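Local coordinates for protein inositol-1-monophosphatase (Thermotoga maritima, PDB 2P3N) that removes phosphate from inositol monophosphates, fructose 1,6-bisphosphate and several other phosphate esters with the help of magnesium, working as a homotetramer, at residues Val106-Val111 with Tyr121-Ser126. Numbering follows the deposited sequence.
Sequences VKLGVV and YAEEGS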
loop_
_atom_site.group_PDB
_atom_site.type_symbol
_atom_site.label_atom_id
_atom_site.label_comp_id
_atom_site.label_asym_id
_atom_site.label_seq_id
_atom_site.Cartn_x
_atom_site.Cartn_y
_atom_site.Cartn_z
ATOM N N VAL A 106 -1.515 -2.085 -31.868
ATOM C CA VAL A 106 -1.783 -1.999 -30.435
ATOM C C VAL A 106 -2.685 -0.790 -30.174
ATOM O O VAL A 106 -2.286 0.354 -30.385
ATOM C CB VAL A 106 -0.470 -1.856 -29.629
ATOM C CG1 VAL A 106 -0.761 -1.877 -28.143
ATOM C CG2 VAL A 106 0.477 -2.978 -29.987
ATOM N N LYS A 107 -3.906 -1.062 -29.726
ATOM C CA LYS A 107 -4.888 -0.015 -29.445
ATOM C C LYS A 107 -5.013 0.278 -27.951
ATOM O O LYS A 107 -5.518 1.327 -27.554
ATOM C CB LYS A 107 -6.272 -0.425 -29.986
ATOM C CG LYS A 107 -6.313 -0.667 -31.487
ATOM C CD LYS A 107 -5.724 0.523 -32.255
ATOM C CE LYS A 107 -5.509 0.190 -33.733
ATOM N NZ LYS A 107 -4.872 1.313 -34.492
ATOM N N LEU A 108 -4.535 -0.650 -27.131
ATOM C CA LEU A 108 -4.649 -0.520 -25.690
ATOM C C LEU A 108 -3.572 -1.342 -25.000
ATOM O O LEU A 108 -3.197 -2.409 -25.471
ATOM C CB LEU A 108 -6.043 -1.013 -25.288
ATOM C CG LEU A 108 -6.593 -1.088 -23.866
ATOM C CD1 LEU A 108 -8.034 -1.553 -23.962
ATOM C CD2 LEU A 108 -5.786 -2.043 -22.992
ATOM N N GLY A 109 -3.076 -0.840 -23.878
ATOM C CA GLY A 109 -2.060 -1.559 -23.137
ATOM C C GLY A 109 -2.191 -1.316 -21.645
ATOM O O GLY A 109 -2.505 -0.214 -21.208
ATOM N N VAL A 110 -1.979 -2.350 -20.850
ATOM C CA VAL A 110 -2.045 -2.191 -19.410
ATOM C C VAL A 110 -1.047 -3.137 -18.758
ATOM O O VAL A 110 -0.931 -4.301 -19.148
ATOM C CB VAL A 110 -3.483 -2.427 -18.872
ATOM C CG1 VAL A 110 -4.116 -3.592 -19.574
ATOM C CG2 VAL A 110 -3.448 -2.667 -17.373
ATOM N N VAL A 111 -0.286 -2.605 -17.803
ATOM C CA VAL A 111 0.717 -3.381 -17.070
ATOM C C VAL A 111 0.396 -3.191 -15.589
ATOM O O VAL A 111 0.235 -2.064 -15.124
ATOM C CB VAL A 111 2.172 -2.873 -17.349
ATOM C CG1 VAL A 111 3.184 -3.694 -16.563
ATOM C CG2 VAL A 111 2.485 -2.965 -18.818
ATOM N N TYR A 121 -1.044 2.271 -17.802
ATOM C CA TYR A 121 -1.845 1.921 -18.970
ATOM C C TYR A 121 -1.942 3.047 -19.980
ATOM O O TYR A 121 -1.657 4.200 -19.679
ATOM C CB TYR A 121 -3.257 1.516 -18.552
ATOM C CG TYR A 121 -3.926 2.526 -17.663
ATOM C CD1 TYR A 121 -3.658 2.564 -16.296
ATOM C CD2 TYR A 121 -4.785 3.482 -18.193
ATOM C CE1 TYR A 121 -4.228 3.535 -15.477
ATOM C CE2 TYR A 121 -5.361 4.459 -17.387
ATOM C CZ TYR A 121 -5.077 4.479 -16.032
ATOM O OH TYR A 121 -5.635 5.451 -15.246
ATOM N N ALA A 122 -2.361 2.700 -21.186
ATOM C CA ALA A 122 -2.514 3.675 -22.253
ATOM C C ALA A 122 -3.404 3.137 -23.359
ATOM O O ALA A 122 -3.267 1.988 -23.773
ATOM C CB ALA A 122 -1.147 4.049 -22.832
ATOM N N GLU A 123 -4.333 3.970 -23.809
ATOM C CA GLU A 123 -5.217 3.627 -24.912
ATOM C C GLU A 123 -4.748 4.585 -26.026
ATOM O O GLU A 123 -4.264 5.688 -25.740
ATOM C CB GLU A 123 -6.673 3.875 -24.520
ATOM C CG GLU A 123 -7.684 3.353 -25.513
ATOM C CD GLU A 123 -9.078 3.302 -24.923
ATOM O OE1 GLU A 123 -9.492 4.299 -24.289
ATOM O OE2 GLU A 123 -9.761 2.268 -25.090
ATOM N N GLU A 124 -4.860 4.166 -27.283
ATOM C CA GLU A 124 -4.401 4.991 -28.402
ATOM C C GLU A 124 -5.132 6.327 -28.561
ATOM O O GLU A 124 -6.361 6.377 -28.667
ATOM C CB GLU A 124 -4.473 4.187 -29.705
ATOM C CG GLU A 124 -4.057 4.933 -30.962
ATOM C CD GLU A 124 -4.160 4.057 -32.199
ATOM O OE1 GLU A 124 -3.241 3.242 -32.430
ATOM O OE2 GLU A 124 -5.170 4.173 -32.932
ATOM N N GLY A 125 -4.348 7.402 -28.570
ATOM C CA GLY A 125 -4.896 8.733 -28.712
ATOM C C GLY A 125 -5.364 9.373 -27.413
ATOM O O GLY A 125 -5.798 10.525 -27.421
ATOM N N SER A 126 -5.268 8.651 -26.297
ATOM C CA SER A 126 -5.721 9.183 -25.012
ATOM C C SER A 126 -4.600 9.523 -24.035
ATOM O O SER A 126 -4.841 10.126 -22.987
ATOM C CB SER A 126 -6.679 8.194 -24.349
ATOM O OG SER A 126 -7.777 7.895 -25.189
#
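Lys107 and Glu124 run side by side in the same direction and end in a salt bridge, where Lys107 NZ lies 3.3 Å from both OE1 and OE2 of Glu124. The ammonium meets both oxygens on their syn sides, somewhat out of the carboxylate plane. Glu124 gets there with CG anti to its backbone N (chi1 179°) and an extended chain, whereas the Lys107 chain bends at chi2 (-52°) and brings its CD alongside the carboxylate. With an alanine in place of Lys107, the Glu124 carboxylate would probably lose its cationic mate and be freer to turn. The backbones of the same two residues are also joined, Glu124 N donating to Lys107 O at 2.9 Å. Further along the antiparallel hairpin of strands 105-113 and 118-123, neighbours within the mixed sheet of this inositol monophosphatase-family protein, Gly109 and Ala122 form a hydrogen-bonded pair, Gly109 N to Ala122 O at 2.8 Å and Ala122 N to Gly109 O at 2.9 Å. Leu108 with Glu123 and Val110 with Tyr121 are the flanking non-hydrogen-bonded pairs. Their side chains share one face, where Leu108, Val110 and Tyr121 pack on helix 2-21; Ala122 points to the other, against helix 199-211. Val110 CB and Tyr121 CB touch at 4.0 Å, but the tyrosine ring leads away and lies nearly parallel to that of Phe129. A classic beta bulge sets Lys107 and Leu108 together opposite Tyr100 of strand 95-102. The hairpin thus joins a buried, backbone-bonded apolar centre to a more exposed end, where one ammonium is shared almost evenly between two carboxylate oxygens at moderate length.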